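Local atomic coordinates of putative peptide ABC-transport system periplasmic peptide-binding protein (Campylobacter jejuni, PDB entry 4OEU), a protein that probably captures peptides or related solutes in the periplasm for an ABC importer, and here holds histidine and a nickel ion. Residues A[333-338]-A[377-382]; A[246-251]-A[414-419]; A[237-242]-A[385-390]. All blocks are in the same frame, centred on the assembly; numbering follows the deposited sequence.

Read from the N terminus, the chain first passes 237-242, where strand 241-246 begins, and then 246-251, the loop that follows that strand. Strand segment 333-338 comes next and pairs after a short excursion with 377-382, closing interaction 1, the most local of the three loops. Residues 385-390 then return to 237-242 (interaction 3), and 414-419 to 246-251 (interaction 2). These two longer loops cross, and interaction 1 lies within both. Strand 379-384 links interactions 1 and 3, pairing with 329-338 and with 241-246 in one sheet. Asn247 ND2 of interaction 2 also hydrogen-bonds to Val377 O of interaction 1, and Asn250 ND2 more weakly to Asp378 OD1, tying the loops to the sheet's end.

Interaction 1 of 3, residues A[333-338]-A[377-382]; sequences FEIWAM and VDSFLI. With HIS (histidine), chain D.
Val377 lays its branched side chain on the indole of Trp336: CG1 stands over the five-membered ring, 3.4 Å from its centroid and almost on the ring normal, a CH-pi contact. Branching at CB suits the place, because CB rests near CD1 of the indole while CG1 reaches the fused bond. Glu334 helps fix the ring's rotation, its OE1 accepting from Trp336 NE1 in the ring plane at 3.1 Å. Asp378 follows, and its OD2 accepts the N-H of Glu334 N through the anti lone pair at 2.9 Å. That brings Asp378 OD2 within 4.2 Å of Glu334 OE1, a like-charge approach that may raise the proton affinity of either acid. At Ser379 a chi1 of 72° sets OG between its own backbone N and carbonyl carbon, where it donates to Glu334 O at 2.7 Å; the small hydroxyl also fits at the edge of the Phe333 ring. From here the segments run as parallel strands. Trp336 N donates to Ser379 O at 3.0 Å and Trp336 O accepts from Leu381 N at 2.9 Å, so Trp336 straddles Phe380. Strand 329-338 is flanked on its other edge by parallel strand 361-367, reached through helix 342-357 in a beta-alpha-beta crossover. Phe380 shares a face of the sheet with Trp336, receives Met338 CG at its ring edge and stacks on Tyr374. Leu381 instead sends its apolar chain to helix 342-357, its CB brushing that of Ala337, while one water bridges Leu381 O and Met338 N. Ile382 CG1 approaches OXT of the bound histidine at 3.3 Å.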
loop_
_atom_site.group_PDB
_atom_site.type_symbol
_atom_site.label_atom_id
_atom_site.label_comp_id
_atom_site.label_asym_id
_atom_site.label_seq_id
_atom_site.Cartn_x
_atom_site.Cartn_y
_atom_site.Cartn_z
ATOM N N PHE A 333 -1.568 25.614 11.406
ATOM C CA PHE A 333 -0.675 24.626 10.796
ATOM C C PHE A 333 -1.005 24.461 9.313
ATOM O O PHE A 333 -2.006 24.997 8.836
ATOM C CB PHE A 333 -0.756 23.280 11.529
ATOM C CG PHE A 333 -2.121 22.662 11.525
ATOM C CD1 PHE A 333 -2.502 21.792 10.515
ATOM C CD2 PHE A 333 -3.028 22.947 12.540
ATOM C CE1 PHE A 333 -3.761 21.214 10.516
ATOM C CE2 PHE A 333 -4.287 22.378 12.547
ATOM C CZ PHE A 333 -4.654 21.509 11.534
ATOM N N GLU A 334 -0.154 23.740 8.588
ATOM C CA GLU A 334 -0.334 23.549 7.150
ATOM C C GLU A 334 -0.899 22.170 6.805
ATOM O O GLU A 334 -0.672 21.196 7.523
ATOM C CB GLU A 334 0.990 23.750 6.396
ATOM C CG GLU A 334 1.534 25.181 6.394
ATOM C CD GLU A 334 3.054 25.223 6.409
ATOM O OE1 GLU A 334 3.680 24.201 6.056
ATOM O OE2 GLU A 334 3.626 26.276 6.755
ATOM N N ILE A 335 -1.662 22.113 5.718
ATOM C CA ILE A 335 -2.161 20.856 5.168
ATOM C C ILE A 335 -1.538 20.613 3.792
ATOM O O ILE A 335 -1.792 21.360 2.846
ATOM C CB ILE A 335 -3.700 20.853 5.049
ATOM C CG1 ILE A 335 -4.344 21.087 6.415
ATOM C CG2 ILE A 335 -4.198 19.540 4.492
ATOM C CD1 ILE A 335 -5.838 21.264 6.341
ATOM N N TRP A 336 -0.700 19.588 3.684
ATOM C CA TRP A 336 -0.033 19.303 2.424
ATOM C C TRP A 336 -0.745 18.209 1.642
ATOM O O TRP A 336 -1.174 17.193 2.201
ATOM C CB TRP A 336 1.422 18.908 2.671
ATOM C CG TRP A 336 2.284 20.061 3.066
ATOM C CD1 TRP A 336 2.189 20.801 4.206
ATOM C CD2 TRP A 336 3.401 20.585 2.334
ATOM N NE1 TRP A 336 3.164 21.772 4.217
ATOM C CE2 TRP A 336 3.922 21.658 3.082
ATOM C CE3 TRP A 336 4.006 20.253 1.119
ATOM C CZ2 TRP A 336 5.023 22.405 2.653
ATOM C CZ3 TRP A 336 5.098 20.997 0.693
ATOM C CH2 TRP A 336 5.597 22.056 1.458
ATOM N N ALA A 337 -0.867 18.428 0.339
ATOM C CA ALA A 337 -1.463 17.439 -0.539
ATOM C C ALA A 337 -0.659 17.333 -1.823
ATOM O O ALA A 337 -0.084 18.323 -2.298
ATOM C CB ALA A 337 -2.909 17.794 -0.844
ATOM N N MET A 338 -0.655 16.136 -2.397
ATOM C CA MET A 338 0.005 15.909 -3.669
ATOM C C MET A 338 -0.842 16.528 -4.775
ATOM O O MET A 338 -1.975 16.104 -5.024
ATOM C CB MET A 338 0.234 14.411 -3.900
ATOM C CG MET A 338 1.106 13.771 -2.815
ATOM S SD MET A 338 1.355 11.986 -2.984
ATOM C CE MET A 338 -0.246 11.497 -3.615
ATOM N N VAL A 377 6.172 17.801 7.305
ATOM C CA VAL A 377 5.146 18.843 7.212
ATOM C C VAL A 377 4.181 18.706 8.381
ATOM O O VAL A 377 4.144 17.652 9.023
ATOM C CB VAL A 377 4.382 18.772 5.876
ATOM C CG1 VAL A 377 5.347 18.888 4.700
ATOM C CG2 VAL A 377 3.577 17.495 5.788
ATOM N N ASP A 378 3.416 19.763 8.668
ATOM C CA ASP A 378 2.526 19.767 9.827
ATOM C C ASP A 378 1.497 18.653 9.739
ATOM O O ASP A 378 1.264 17.934 10.704
ATOM C CB ASP A 378 1.799 21.109 9.967
ATOM C CG ASP A 378 2.730 22.252 10.327
ATOM O OD1 ASP A 378 3.780 22.005 10.965
ATOM O OD2 ASP A 378 2.400 23.400 9.963
ATOM N N SER A 379 0.873 18.522 8.575
ATOM C CA SER A 379 -0.132 17.485 8.360
ATOM C C SER A 379 -0.144 17.156 6.879
ATOM O O SER A 379 0.264 17.971 6.056
ATOM C CB SER A 379 -1.512 17.935 8.856
ATOM O OG SER A 379 -2.060 18.922 8.007
ATOM N N PHE A 380 -0.619 15.964 6.543
ATOM C CA PHE A 380 -0.466 15.441 5.188
ATOM C C PHE A 380 -1.652 14.587 4.802
ATOM O O PHE A 380 -2.107 13.739 5.576
ATOM C CB PHE A 380 0.840 14.634 5.096
ATOM C CG PHE A 380 1.067 13.937 3.777
ATOM C CD1 PHE A 380 1.352 14.659 2.623
ATOM C CD2 PHE A 380 1.074 12.549 3.710
ATOM C CE1 PHE A 380 1.594 14.008 1.414
ATOM C CE2 PHE A 380 1.319 11.892 2.507
ATOM C CZ PHE A 380 1.576 12.623 1.359
ATOM N N LEU A 381 -2.193 14.836 3.620
ATOM C CA LEU A 381 -3.286 14.004 3.168
ATOM C C LEU A 381 -2.748 12.668 2.650
ATOM O O LEU A 381 -2.310 12.544 1.496
ATOM C CB LEU A 381 -4.105 14.709 2.109
ATOM C CG LEU A 381 -5.535 14.233 2.320
ATOM C CD1 LEU A 381 -6.147 14.857 3.577
ATOM C CD2 LEU A 381 -6.315 14.593 1.137
ATOM N N ILE A 382 -2.811 11.672 3.524
ATOM C CA ILE A 382 -2.117 10.417 3.351
ATOM C C ILE A 382 -3.079 9.331 2.887
ATOM O O ILE A 382 -4.303 9.534 2.873
ATOM C CB ILE A 382 -1.442 9.986 4.669
ATOM C CG1 ILE A 382 -0.268 9.033 4.413
ATOM C CG2 ILE A 382 -2.464 9.375 5.612
ATOM C CD1 ILE A 382 0.700 8.955 5.571
HETATM N N HIS D . 1.501 5.764 0.820
HETATM C CA HIS D . 1.449 7.132 1.331
HETATM C C HIS D . 0.324 7.909 0.667
HETATM O O HIS D . -0.204 7.462 -0.345
HETATM C CB HIS D . 2.776 7.848 1.077
HETATM C CG HIS D . 3.072 8.081 -0.369
HETATM N ND1 HIS D . 2.672 7.202 -1.366
HETATM C CD2 HIS D . 3.725 9.081 -1.008
HETATM C CE1 HIS D . 3.071 7.653 -2.536
HETATM N NE2 HIS D . 3.712 8.798 -2.351
HETATM O OXT HIS D . -0.046 9.012 1.084
HETATM O O HOH W 1 -0.997 14.230 -0.322
#

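Interaction 2 of 3, residues A[246-251]-A[414-419]; sequences FNLDNE and GHYHDK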
loop_
_atom_site.group_PDB
_atom_site.type_symbol
_atom_site.label_atom_id
_atom_site.label_comp_id
_atom_site.label_asym_id
_atom_site.label_seq_id
_atom_site.Cartn_x
_atom_site.Cartn_y
_atom_site.Cartn_z
ATOM N N PHE A 246 -1.602 13.421 11.046
ATOM C CA PHE A 246 -1.064 14.405 11.971
ATOM C C PHE A 246 0.435 14.194 12.112
ATOM O O PHE A 246 0.889 13.061 12.223
ATOM C CB PHE A 246 -1.737 14.303 13.341
ATOM C CG PHE A 246 -3.206 14.592 13.324
ATOM C CD1 PHE A 246 -3.675 15.820 12.884
ATOM C CD2 PHE A 246 -4.119 13.648 13.774
ATOM C CE1 PHE A 246 -5.032 16.097 12.877
ATOM C CE2 PHE A 246 -5.482 13.924 13.781
ATOM C CZ PHE A 246 -5.934 15.147 13.330
ATOM N N ASN A 247 1.206 15.276 12.101
ATOM C CA ASN A 247 2.601 15.195 12.516
ATOM C C ASN A 247 2.662 15.533 13.988
ATOM O O ASN A 247 2.394 16.665 14.372
ATOM C CB ASN A 247 3.489 16.144 11.703
ATOM C CG ASN A 247 4.977 15.940 11.967
ATOM O OD1 ASN A 247 5.376 15.492 13.043
ATOM N ND2 ASN A 247 5.806 16.294 10.990
ATOM N N LEU A 248 3.014 14.554 14.812
ATOM C CA LEU A 248 2.975 14.740 16.258
ATOM C C LEU A 248 4.193 15.492 16.779
ATOM O O LEU A 248 4.331 15.697 17.987
ATOM C CB LEU A 248 2.814 13.390 16.973
ATOM C CG LEU A 248 1.368 12.872 16.915
ATOM C CD1 LEU A 248 1.100 12.050 15.666
ATOM C CD2 LEU A 248 0.976 12.102 18.177
ATOM N N ASP A 249 5.058 15.922 15.867
ATOM C CA ASP A 249 6.119 16.854 16.222
ATOM C C ASP A 249 5.582 18.282 16.317
ATOM O O ASP A 249 6.165 19.125 17.000
ATOM C CB ASP A 249 7.239 16.821 15.186
ATOM C CG ASP A 249 8.056 15.549 15.239
ATOM O OD1 ASP A 249 7.998 14.826 16.258
ATOM O OD2 ASP A 249 8.752 15.269 14.243
ATOM N N ASN A 250 4.467 18.548 15.638
ATOM C CA ASN A 250 3.890 19.895 15.611
ATOM C C ASN A 250 3.449 20.383 16.995
ATOM O O ASN A 250 2.833 19.639 17.759
ATOM C CB ASN A 250 2.708 19.950 14.638
ATOM C CG ASN A 250 2.117 21.350 14.512
ATOM O OD1 ASN A 250 1.240 21.737 15.282
ATOM N ND2 ASN A 250 2.602 22.113 13.537
ATOM N N GLU A 251 3.742 21.646 17.297
ATOM C CA GLU A 251 3.480 22.211 18.622
ATOM C C GLU A 251 2.014 22.125 19.034
ATOM O O GLU A 251 1.706 22.062 20.221
ATOM C CB GLU A 251 3.951 23.666 18.675
ATOM C CG GLU A 251 3.246 24.571 17.681
ATOM C CD GLU A 251 3.863 25.954 17.603
ATOM O OE1 GLU A 251 4.065 26.598 18.663
ATOM O OE2 GLU A 251 4.180 26.377 16.468
ATOM N N GLY A 414 4.196 10.264 10.549
ATOM C CA GLY A 414 3.726 11.281 11.481
ATOM C C GLY A 414 4.381 11.176 12.852
ATOM O O GLY A 414 4.047 11.934 13.773
ATOM N N HIS A 415 5.311 10.226 12.983
ATOM C CA HIS A 415 6.081 10.044 14.218
ATOM C C HIS A 415 5.165 9.751 15.408
ATOM O O HIS A 415 5.340 10.291 16.500
ATOM C CB HIS A 415 6.953 11.281 14.478
ATOM C CG HIS A 415 7.549 11.856 13.227
ATOM N ND1 HIS A 415 8.603 11.262 12.561
ATOM C CD2 HIS A 415 7.226 12.958 12.508
ATOM C CE1 HIS A 415 8.905 11.978 11.492
ATOM N NE2 HIS A 415 8.088 13.012 11.436
ATOM N N TYR A 416 4.183 8.890 15.169
ATOM C CA TYR A 416 3.192 8.490 16.163
ATOM C C TYR A 416 3.737 7.433 17.126
ATOM O O TYR A 416 4.322 6.437 16.698
ATOM C CB TYR A 416 1.952 7.976 15.428
ATOM C CG TYR A 416 0.806 7.473 16.277
ATOM C CD1 TYR A 416 0.032 8.342 17.027
ATOM C CD2 TYR A 416 0.472 6.127 16.281
ATOM C CE1 TYR A 416 -1.036 7.874 17.781
ATOM C CE2 TYR A 416 -0.579 5.653 17.022
ATOM C CZ TYR A 416 -1.329 6.526 17.769
ATOM O OH TYR A 416 -2.375 6.029 18.499
ATOM N N HIS A 417 3.524 7.646 18.422
ATOM C CA HIS A 417 4.037 6.765 19.472
ATOM C C HIS A 417 2.944 6.481 20.503
ATOM O O HIS A 417 2.626 7.335 21.340
ATOM C CB HIS A 417 5.252 7.385 20.176
ATOM C CG HIS A 417 6.506 7.394 19.353
ATOM N ND1 HIS A 417 7.695 6.863 19.808
ATOM C CD2 HIS A 417 6.763 7.880 18.113
ATOM C CE1 HIS A 417 8.626 7.013 18.882
ATOM N NE2 HIS A 417 8.087 7.628 17.845
ATOM N N ASP A 418 2.357 5.291 20.429
ATOM C CA ASP A 418 1.336 4.884 21.384
ATOM C C ASP A 418 1.645 3.487 21.910
ATOM O O ASP A 418 1.770 2.537 21.134
ATOM C CB ASP A 418 -0.056 4.932 20.742
ATOM C CG ASP A 418 -1.174 4.633 21.735
ATOM O OD1 ASP A 418 -1.796 5.593 22.244
ATOM O OD2 ASP A 418 -1.439 3.436 22.001
ATOM N N LYS A 419 1.769 3.369 23.229
ATOM C CA LYS A 419 2.179 2.114 23.847
ATOM C C LYS A 419 1.161 0.991 23.629
ATOM O O LYS A 419 1.531 -0.173 23.444
ATOM C CB LYS A 419 2.405 2.324 25.347
ATOM C CG LYS A 419 2.850 1.082 26.098
ATOM C CD LYS A 419 2.341 1.105 27.530
ATOM C CE LYS A 419 0.815 1.186 27.563
ATOM N NZ LYS A 419 0.260 1.120 28.947
#
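The imidazole of His415 has the carboxylate of Asp249 over one face and the amide of Asn247 at its edge. Asp249 OD2 lies 3.3 Å from His415 CD2, its carboxylate nearly parallel to the ring, planes 11° apart. With CG opposite its backbone N, Asn247 brings OD1 to the same CD2 at 3.2 Å near the ring plane, the amide turned by 42°. The carboxylate and the amide sit on one tight loop: Asn247 to Asn250 form a type I beta turn, and Asn247 OD1 makes an Asx turn by accepting from Asp249 N. Asparagine suits the first position because its carbonyl serves the turn while ND2 reaches Val377 O. His415 NE2 bonds to Ser375 O, which can only accept, and ND1 to the Asp403 carboxylate, consistent with a doubly protonated, positively charged ring. The phenol ring of Tyr416 meets Leu248 at its edge, where CD2 of the leucine comes within 4.0 Å of Tyr416 CD1. The two lie alongside each other and point the same way; the tyrosine hydroxyl bonds to Asn451 O. Between these two side-chain contacts the backbones come closest. Gly414 CA packs 3.4 Å from Phe246 O in a CA-H...O contact, and glycine fits because that oxygen stands where a side chain would need room. The end of strand 241-246 and the turn after it are thus joined to the approach to helix 419-429. The one hydrogen bond between the segments runs from Leu248 N to Gly414 O, 3.0 Å long, nearly straight at 175° and in the carbonyl plane.

Interaction 3 of 3, residues A[237-242]-A[385-390]; sequences KSADYR and GSPLDP
Gly385 and Ala239 press together through bare backbone: Gly385 CA lies 3.3 Å from Ala239 O, a CA-H...O contact with 148° at the hydrogen. Glycine suits this position twice over. Its backbone angles (phi 144°, psi 132°) belong to a region that residues with a CB avoid, and Ala239 O together with Asp240 CA fills the space on that side. The CA atoms of Gly385 and Asp240 are only 4.3 Å apart. Ala239 directs its methyl at 385-390, where it meets the carbonyl of Ser386, CB to O 3.5 Å; a group this small lets the backbones come so near. The outer part of the contact is looser. Here Ala239 CB merely grazes the ring of Pro387, 4.5 Å to CD, and Ser386 and Pro387 are partly exposed. No hydrogen bond joins the two segments, but each contains an ST turn: Ser238 OG accepts from Asp240 N, and Ser386 OG from Leu388 N. Asp240, whose CB points away from Gly385, is gripped end-on by Arg242, with NH1 2.7 Å from OD1 and NH2 2.6 Å from OD2; His480 and His481 supply further partners, and the bound histidine lies about 6 Å, nearest atoms, from the Asp240 side chain. The contact therefore borders the ligand site. Strand 241-246 runs on from it between 379-384 and 454-467, Tyr241 bonding by its backbone to Trp384; helix 342-357 packs on Arg242, and helix 434-450 on Asp389 and Pro390.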
loop_
_atom_site.group_PDB
_atom_site.type_symbol
_atom_site.label_atom_id
_atom_site.label_comp_id
_atom_site.label_asym_id
_atom_site.label_seq_id
_atom_site.Cartn_x
_atom_site.Cartn_y
_atom_site.Cartn_z
ATOM N N LYS A 237 -13.404 -2.624 -5.982
ATOM C CA LYS A 237 -13.310 -2.335 -4.551
ATOM C C LYS A 237 -11.846 -2.324 -4.104
ATOM O O LYS A 237 -10.988 -2.935 -4.750
ATOM C CB LYS A 237 -14.082 -3.364 -3.724
ATOM C CG LYS A 237 -15.591 -3.315 -3.868
ATOM C CD LYS A 237 -16.220 -4.426 -3.036
ATOM C CE LYS A 237 -17.649 -4.732 -3.465
ATOM N NZ LYS A 237 -17.718 -6.011 -4.232
ATOM N N SER A 238 -11.565 -1.645 -2.994
ATOM C CA SER A 238 -10.204 -1.587 -2.466
ATOM C C SER A 238 -10.167 -1.439 -0.948
ATOM O O SER A 238 -11.163 -1.084 -0.319
ATOM C CB SER A 238 -9.425 -0.435 -3.103
ATOM O OG SER A 238 -9.542 0.743 -2.329
ATOM N N ALA A 239 -9.009 -1.752 -0.375
ATOM C CA ALA A 239 -8.734 -1.513 1.037
ATOM C C ALA A 239 -8.069 -0.146 1.229
ATOM O O ALA A 239 -7.671 0.218 2.336
ATOM C CB ALA A 239 -7.856 -2.615 1.595
ATOM N N ASP A 240 -7.924 0.600 0.140
ATOM C CA ASP A 240 -7.266 1.908 0.191
ATOM C C ASP A 240 -8.137 2.941 0.891
ATOM O O ASP A 240 -9.302 3.122 0.533
ATOM C CB ASP A 240 -6.930 2.399 -1.221
ATOM C CG ASP A 240 -5.947 3.556 -1.225
ATOM O OD1 ASP A 240 -5.358 3.870 -0.166
ATOM O OD2 ASP A 240 -5.764 4.165 -2.300
ATOM N N TYR A 241 -7.586 3.610 1.898
ATOM C CA TYR A 241 -8.300 4.716 2.520
ATOM C C TYR A 241 -7.506 6.020 2.428
ATOM O O TYR A 241 -6.276 6.009 2.294
ATOM C CB TYR A 241 -8.619 4.399 3.985
ATOM C CG TYR A 241 -7.403 4.210 4.861
ATOM C CD1 TYR A 241 -6.789 5.297 5.472
ATOM C CD2 TYR A 241 -6.885 2.946 5.099
ATOM C CE1 TYR A 241 -5.691 5.134 6.276
ATOM C CE2 TYR A 241 -5.776 2.771 5.908
ATOM C CZ TYR A 241 -5.185 3.874 6.491
ATOM O OH TYR A 241 -4.081 3.726 7.299
ATOM N N ARG A 242 -8.210 7.144 2.506
ATOM C CA ARG A 242 -7.552 8.441 2.587
ATOM C C ARG A 242 -7.768 8.985 3.988
ATOM O O ARG A 242 -8.782 8.695 4.630
ATOM C CB ARG A 242 -8.091 9.423 1.533
ATOM C CG ARG A 242 -7.809 9.016 0.098
ATOM C CD ARG A 242 -6.347 9.265 -0.277
ATOM N NE ARG A 242 -5.985 8.555 -1.499
ATOM C CZ ARG A 242 -5.655 7.265 -1.524
ATOM N NH1 ARG A 242 -5.633 6.569 -0.395
ATOM N NH2 ARG A 242 -5.333 6.673 -2.667
ATOM N N GLY A 385 -3.435 1.033 2.792
ATOM C CA GLY A 385 -4.440 -0.016 2.811
ATOM C C GLY A 385 -4.048 -1.255 2.038
ATOM O O GLY A 385 -3.628 -1.176 0.882
ATOM N N SER A 386 -4.223 -2.405 2.679
ATOM C CA SER A 386 -3.886 -3.685 2.078
ATOM C C SER A 386 -5.042 -4.671 2.200
ATOM O O SER A 386 -5.680 -4.761 3.252
ATOM C CB SER A 386 -2.636 -4.274 2.738
ATOM O OG SER A 386 -2.448 -5.621 2.340
ATOM N N PRO A 387 -5.310 -5.412 1.115
ATOM C CA PRO A 387 -6.322 -6.471 1.099
ATOM C C PRO A 387 -5.771 -7.771 1.667
ATOM O O PRO A 387 -6.496 -8.760 1.739
ATOM C CB PRO A 387 -6.647 -6.617 -0.388
ATOM C CG PRO A 387 -5.357 -6.275 -1.074
ATOM C CD PRO A 387 -4.687 -5.224 -0.208
ATOM N N LEU A 388 -4.491 -7.778 2.028
ATOM C CA LEU A 388 -3.874 -8.970 2.601
ATOM C C LEU A 388 -3.978 -8.930 4.125
ATOM O O LEU A 388 -4.875 -8.280 4.671
ATOM C CB LEU A 388 -2.414 -9.083 2.156
ATOM C CG LEU A 388 -2.164 -8.929 0.649
ATOM C CD1 LEU A 388 -0.674 -9.045 0.303
ATOM C CD2 LEU A 388 -2.982 -9.933 -0.149
ATOM N N ASP A 389 -3.031 -9.570 4.803
ATOM C CA ASP A 389 -3.049 -9.654 6.261
ATOM C C ASP A 389 -3.087 -8.268 6.885
ATOM O O ASP A 389 -2.400 -7.359 6.423
ATOM C CB ASP A 389 -1.830 -10.424 6.770
ATOM C CG ASP A 389 -1.947 -10.793 8.237
ATOM O OD1 ASP A 389 -2.350 -11.940 8.523
ATOM O OD2 ASP A 389 -1.637 -9.939 9.104
ATOM N N PRO A 390 -3.902 -8.103 7.938
ATOM C CA PRO A 390 -4.080 -6.824 8.641
ATOM C C PRO A 390 -2.774 -6.223 9.157
ATOM O O PRO A 390 -2.706 -5.018 9.383
ATOM C CB PRO A 390 -5.007 -7.190 9.818
ATOM C CG PRO A 390 -4.989 -8.706 9.890
ATOM C CD PRO A 390 -4.787 -9.149 8.480
#